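Local coordinates for protein enterotoxin SEN variant (Staphylococcus aureus, PDB 6KRY) that probably acts as a superantigenic enterotoxin that links MHC class II molecules to T-cell receptors, at residues Y24-I38 with K77-G89. Residues are numbered along the deposited sequence; the frame is centred on the assembly and turned at random.
Sequences YYTDITWQLDESNKI and KGKNIDIYGLYYG
Y87 sets its ring between its own backbone N and carbonyl carbon (chi1 64°), which turns it back over the 28-30 turn, while W30, with CG anti to its carbonyl carbon (chi1 -70°), brings CE3 over one face of that ring, 3.6 Å from Y87 CE1. The two rings meet obliquely, their planes 45° apart. Tyrosine suits this place because its far end is polar: Y87 OH donates to T29 O at 2.8 Å, coming from above the carbonyl plane. Y24 returns the grip, its OH giving a 2.7 Å bond to Y87 O, which lies at the Y24 ring edge. L86 packs beside them, CD1 against the Y25 ring and CD2 near Q31 CG. From here strands 31-35 and 81-84 run antiparallel as neighbours in the OB-fold barrel, and G85, where the second strand turns a corner, has backbone angles that suit glycine; its O accepts from L32 N at 2.9 Å. On the Q31 and Y84 face, Q31 OE1 sits at the Y84 ring edge; on the other, L32 CD1 packs on I83 CG2. L32 O lies over one face of the Y84 ring, toward its rim. Further along, N36 and K37 both face I81 in a G1 beta bulge, N36 at positive phi. D82 fits the bulge as an acceptor: OD1 takes N36 N at 2.9 Å, nearly end-on, while OD2 is hydrogen-bonded to Q114 NE2.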
loop_
_atom_site.group_PDB
_atom_site.type_symbol
_atom_site.label_atom_id
_atom_site.label_comp_id
_atom_site.label_asym_id
_atom_site.label_seq_id
_atom_site.Cartn_x
_atom_site.Cartn_y
_atom_site.Cartn_z
ATOM N N TYR A 24 10.965 -2.876 3.591
ATOM C CA TYR A 24 9.587 -2.368 3.542
ATOM C C TYR A 24 8.518 -3.467 3.685
ATOM O O TYR A 24 7.416 -3.200 4.213
ATOM C CB TYR A 24 9.360 -1.578 2.261
ATOM C CG TYR A 24 9.440 -0.094 2.484
ATOM C CD1 TYR A 24 8.473 0.547 3.233
ATOM C CD2 TYR A 24 10.503 0.640 2.011
ATOM C CE1 TYR A 24 8.536 1.915 3.445
ATOM C CE2 TYR A 24 10.580 2.012 2.217
ATOM C CZ TYR A 24 9.615 2.644 2.971
ATOM O OH TYR A 24 9.717 4.000 3.170
ATOM N N TYR A 25 8.826 -4.708 3.255
ATOM C CA TYR A 25 7.859 -5.767 3.208
ATOM C C TYR A 25 8.200 -6.867 4.225
ATOM O O TYR A 25 7.488 -7.860 4.253
ATOM C CB TYR A 25 7.672 -6.307 1.788
ATOM C CG TYR A 25 6.918 -5.348 0.905
ATOM C CD1 TYR A 25 5.585 -5.057 1.163
ATOM C CD2 TYR A 25 7.563 -4.593 -0.055
ATOM C CE1 TYR A 25 4.897 -4.114 0.417
ATOM C CE2 TYR A 25 6.897 -3.650 -0.818
ATOM C CZ TYR A 25 5.558 -3.412 -0.574
ATOM O OH TYR A 25 4.888 -2.491 -1.316
ATOM N N THR A 26 9.226 -6.640 5.059
ATOM C CA THR A 26 9.565 -7.542 6.170
ATOM C C THR A 26 9.220 -6.922 7.530
ATOM O O THR A 26 8.810 -7.640 8.439
ATOM C CB THR A 26 11.058 -7.907 6.130
ATOM O OG1 THR A 26 11.263 -8.607 4.900
ATOM C CG2 THR A 26 11.487 -8.759 7.305
ATOM N N ASP A 27 9.501 -5.632 7.723
ATOM C CA ASP A 27 9.380 -5.002 9.076
ATOM C C ASP A 27 7.995 -4.369 9.179
ATOM O O ASP A 27 7.746 -3.422 8.423
ATOM C CB ASP A 27 10.430 -3.905 9.282
ATOM C CG ASP A 27 11.867 -4.390 9.190
ATOM O OD1 ASP A 27 12.160 -5.469 9.759
ATOM O OD2 ASP A 27 12.692 -3.702 8.531
ATOM N N ILE A 28 7.118 -4.910 10.041
ATOM C CA ILE A 28 5.702 -4.430 10.123
ATOM C C ILE A 28 5.641 -2.962 10.546
ATOM O O ILE A 28 4.603 -2.333 10.313
ATOM C CB ILE A 28 4.757 -5.236 11.049
ATOM C CG1 ILE A 28 5.386 -5.708 12.365
ATOM C CG2 ILE A 28 4.136 -6.383 10.286
ATOM C CD1 ILE A 28 6.178 -4.676 13.093
ATOM N N THR A 29 6.728 -2.418 11.112
ATOM C CA THR A 29 6.741 -1.036 11.589
ATOM C C THR A 29 6.556 -0.031 10.437
ATOM O O THR A 29 6.143 1.089 10.691
ATOM C CB THR A 29 7.998 -0.716 12.413
ATOM O OG1 THR A 29 9.125 -1.036 11.604
ATOM C CG2 THR A 29 8.049 -1.489 13.708
ATOM N N TRP A 30 6.815 -0.409 9.186
ATOM C CA TRP A 30 6.579 0.510 8.061
ATOM C C TRP A 30 5.087 0.707 7.760
ATOM O O TRP A 30 4.784 1.552 6.946
ATOM C CB TRP A 30 7.269 -0.002 6.786
ATOM C CG TRP A 30 8.753 0.082 6.807
ATOM C CD1 TRP A 30 9.629 -0.964 6.861
ATOM C CD2 TRP A 30 9.537 1.283 6.846
ATOM N NE1 TRP A 30 10.909 -0.487 6.893
ATOM C CE2 TRP A 30 10.887 0.882 6.878
ATOM C CE3 TRP A 30 9.221 2.645 6.823
ATOM C CZ2 TRP A 30 11.927 1.804 6.892
ATOM C CZ3 TRP A 30 10.251 3.559 6.850
ATOM C CH2 TRP A 30 11.583 3.137 6.888
ATOM N N GLN A 31 4.197 -0.136 8.303
ATOM C CA GLN A 31 2.767 -0.088 8.044
ATOM C C GLN A 31 2.114 0.825 9.081
ATOM O O GLN A 31 2.052 0.484 10.243
ATOM C CB GLN A 31 2.124 -1.477 8.094
ATOM C CG GLN A 31 2.634 -2.365 6.963
ATOM C CD GLN A 31 2.052 -3.760 6.813
ATOM O OE1 GLN A 31 0.861 -3.918 6.545
ATOM N NE2 GLN A 31 2.912 -4.777 6.829
ATOM N N LEU A 32 1.656 1.981 8.620
ATOM C CA LEU A 32 0.886 2.935 9.386
ATOM C C LEU A 32 -0.581 2.492 9.327
ATOM O O LEU A 32 -1.073 2.086 8.279
ATOM C CB LEU A 32 1.149 4.295 8.721
ATOM C CG LEU A 32 0.663 5.557 9.407
ATOM C CD1 LEU A 32 -0.821 5.758 9.133
ATOM C CD2 LEU A 32 0.959 5.546 10.887
ATOM N N ASP A 33 -1.249 2.468 10.482
ATOM C CA ASP A 33 -2.634 2.022 10.600
ATOM C C ASP A 33 -3.272 2.920 11.680
ATOM O O ASP A 33 -3.173 2.620 12.885
ATOM C CB ASP A 33 -2.666 0.527 10.940
ATOM C CG ASP A 33 -4.039 -0.133 10.969
ATOM O OD1 ASP A 33 -5.082 0.568 10.718
ATOM O OD2 ASP A 33 -4.074 -1.375 11.192
ATOM N N GLU A 34 -3.877 4.032 11.255
ATOM C CA GLU A 34 -4.363 5.056 12.176
ATOM C C GLU A 34 -5.852 5.220 11.960
ATOM O O GLU A 34 -6.304 5.142 10.813
ATOM C CB GLU A 34 -3.675 6.395 11.921
ATOM C CG GLU A 34 -2.200 6.377 12.254
ATOM C CD GLU A 34 -1.882 6.159 13.724
ATOM O OE1 GLU A 34 -0.907 5.419 14.018
ATOM O OE2 GLU A 34 -2.602 6.713 14.559
ATOM N N SER A 35 -6.602 5.436 13.053
ATOM C CA SER A 35 -8.083 5.557 12.946
ATOM C C SER A 35 -8.559 6.874 13.556
ATOM O O SER A 35 -8.074 7.298 14.604
ATOM C CB SER A 35 -8.874 4.418 13.598
ATOM O OG SER A 35 -8.099 3.248 13.688
ATOM N N ASN A 36 -9.543 7.453 12.890
ATOM C CA ASN A 36 -10.328 8.603 13.376
ATOM C C ASN A 36 -9.406 9.790 13.700
ATOM O O ASN A 36 -9.437 10.354 14.788
ATOM C CB ASN A 36 -11.216 8.232 14.576
ATOM C CG ASN A 36 -12.284 9.266 14.896
ATOM O OD1 ASN A 36 -12.543 10.195 14.113
ATOM N ND2 ASN A 36 -12.907 9.127 16.068
ATOM N N LYS A 37 -8.622 10.185 12.701
ATOM C CA LYS A 37 -7.758 11.332 12.792
ATOM C C LYS A 37 -8.349 12.455 11.944
ATOM O O LYS A 37 -9.289 12.261 11.215
ATOM C CB LYS A 37 -6.362 10.941 12.312
ATOM C CG LYS A 37 -5.766 9.703 12.986
ATOM C CD LYS A 37 -5.587 9.948 14.453
ATOM C CE LYS A 37 -4.706 8.949 15.163
ATOM N NZ LYS A 37 -4.760 9.158 16.626
ATOM N N ILE A 38 -7.762 13.651 12.043
ATOM C CA ILE A 38 -8.252 14.822 11.318
ATOM C C ILE A 38 -7.044 15.682 10.960
ATOM O O ILE A 38 -6.165 15.943 11.817
ATOM C CB ILE A 38 -9.310 15.588 12.158
ATOM C CG1 ILE A 38 -9.937 16.757 11.389
ATOM C CG2 ILE A 38 -8.750 16.056 13.491
ATOM C CD1 ILE A 38 -11.268 17.236 11.988
ATOM N N LYS A 77 -9.585 16.892 3.613
ATOM C CA LYS A 77 -9.007 17.826 4.571
ATOM C C LYS A 77 -10.051 18.205 5.635
ATOM O O LYS A 77 -11.210 18.541 5.329
ATOM C CB LYS A 77 -8.360 19.038 3.880
ATOM C CG LYS A 77 -9.270 20.013 3.156
ATOM C CD LYS A 77 -8.525 21.321 2.865
ATOM C CE LYS A 77 -9.440 22.501 2.613
ATOM N NZ LYS A 77 -9.600 22.766 1.161
ATOM N N GLY A 78 -9.652 18.090 6.903
ATOM C CA GLY A 78 -10.505 18.506 8.032
ATOM C C GLY A 78 -11.709 17.602 8.274
ATOM O O GLY A 78 -12.619 18.005 9.003
ATOM N N LYS A 79 -11.722 16.387 7.692
ATOM C CA LYS A 79 -12.724 15.383 7.980
ATOM C C LYS A 79 -12.107 14.287 8.837
ATOM O O LYS A 79 -10.896 14.070 8.800
ATOM C CB LYS A 79 -13.284 14.818 6.670
ATOM C CG LYS A 79 -13.892 15.868 5.741
ATOM C CD LYS A 79 -15.076 15.397 4.942
ATOM C CE LYS A 79 -15.531 16.359 3.854
ATOM N NZ LYS A 79 -15.419 17.774 4.278
ATOM N N ASN A 80 -12.944 13.551 9.573
ATOM C CA ASN A 80 -12.452 12.386 10.307
ATOM C C ASN A 80 -12.069 11.294 9.304
ATOM O O ASN A 80 -12.906 10.920 8.498
ATOM C CB ASN A 80 -13.480 11.862 11.299
ATOM C CG ASN A 80 -13.948 12.868 12.335
ATOM O OD1 ASN A 80 -15.119 12.833 12.717
ATOM N ND2 ASN A 80 -13.108 13.786 12.770
ATOM N N ILE A 81 -10.832 10.791 9.372
ATOM C CA ILE A 81 -10.298 9.856 8.405
ATOM C C ILE A 81 -9.561 8.716 9.129
ATOM O O ILE A 81 -9.070 8.861 10.244
ATOM C CB ILE A 81 -9.382 10.572 7.372
ATOM C CG1 ILE A 81 -8.261 11.383 8.038
ATOM C CG2 ILE A 81 -10.166 11.476 6.447
ATOM C CD1 ILE A 81 -7.234 11.901 7.021
ATOM N N ASP A 82 -9.481 7.592 8.430
ATOM C CA ASP A 82 -8.549 6.494 8.717
ATOM C C ASP A 82 -7.425 6.528 7.681
ATOM O O ASP A 82 -7.607 6.973 6.550
ATOM C CB ASP A 82 -9.211 5.115 8.677
ATOM C CG ASP A 82 -10.326 4.919 9.696
ATOM O OD1 ASP A 82 -10.233 5.508 10.813
ATOM O OD2 ASP A 82 -11.303 4.207 9.350
ATOM N N ILE A 83 -6.246 6.057 8.099
ATOM C CA ILE A 83 -5.109 6.082 7.239
ATOM C C ILE A 83 -4.389 4.750 7.334
ATOM O O ILE A 83 -4.059 4.300 8.430
ATOM C CB ILE A 83 -4.162 7.243 7.593
ATOM C CG1 ILE A 83 -4.860 8.600 7.664
ATOM C CG2 ILE A 83 -3.015 7.279 6.603
ATOM C CD1 ILE A 83 -5.008 9.158 9.049
ATOM N N TYR A 84 -4.060 4.172 6.172
ATOM C CA TYR A 84 -3.350 2.951 6.144
ATOM C C TYR A 84 -2.355 3.023 4.986
ATOM O O TYR A 84 -2.768 3.207 3.868
ATOM C CB TYR A 84 -4.267 1.730 5.944
ATOM C CG TYR A 84 -3.553 0.419 6.180
ATOM C CD1 TYR A 84 -2.633 -0.062 5.258
ATOM C CD2 TYR A 84 -3.734 -0.301 7.351
ATOM C CE1 TYR A 84 -1.900 -1.217 5.500
ATOM C CE2 TYR A 84 -3.024 -1.460 7.600
ATOM C CZ TYR A 84 -2.121 -1.927 6.661
ATOM O OH TYR A 84 -1.391 -3.059 6.896
ATOM N N GLY A 85 -1.077 2.769 5.251
ATOM C CA GLY A 85 -0.154 2.514 4.163
ATOM C C GLY A 85 1.299 2.513 4.581
ATOM O O GLY A 85 1.633 2.478 5.779
ATOM N N LEU A 86 2.169 2.573 3.567
ATOM C CA LEU A 86 3.614 2.559 3.782
ATOM C C LEU A 86 4.173 3.986 3.740
ATOM O O LEU A 86 4.042 4.703 2.736
ATOM C CB LEU A 86 4.234 1.696 2.675
ATOM C CG LEU A 86 3.810 0.223 2.703
ATOM C CD1 LEU A 86 4.364 -0.519 1.492
ATOM C CD2 LEU A 86 4.248 -0.469 3.993
ATOM N N TYR A 87 4.837 4.386 4.828
ATOM C CA TYR A 87 5.344 5.745 4.950
ATOM C C TYR A 87 6.849 5.787 4.685
ATOM O O TYR A 87 7.555 4.763 4.639
ATOM C CB TYR A 87 5.015 6.324 6.334
ATOM C CG TYR A 87 5.683 5.597 7.462
ATOM C CD1 TYR A 87 6.978 5.913 7.839
ATOM C CD2 TYR A 87 5.070 4.540 8.093
ATOM C CE1 TYR A 87 7.650 5.177 8.799
ATOM C CE2 TYR A 87 5.710 3.817 9.087
ATOM C CZ TYR A 87 7.000 4.145 9.449
ATOM O OH TYR A 87 7.667 3.436 10.408
ATOM N N TYR A 88 7.330 7.024 4.503
ATOM C CA TYR A 88 8.720 7.298 4.309
ATOM C C TYR A 88 9.101 8.567 5.071
ATOM O O TYR A 88 8.283 9.453 5.306
ATOM C CB TYR A 88 9.018 7.393 2.814
ATOM C CG TYR A 88 8.477 8.621 2.124
ATOM C CD1 TYR A 88 9.241 9.761 2.087
ATOM C CD2 TYR A 88 7.293 8.609 1.403
ATOM C CE1 TYR A 88 8.811 10.901 1.441
ATOM C CE2 TYR A 88 6.840 9.757 0.747
ATOM C CZ TYR A 88 7.613 10.901 0.763
ATOM O OH TYR A 88 7.274 12.085 0.190
ATOM N N GLY A 89 10.372 8.624 5.471
ATOM C CA GLY A 89 10.916 9.756 6.215
ATOM C C GLY A 89 11.870 10.600 5.376
ATOM O O GLY A 89 11.883 11.829 5.530
#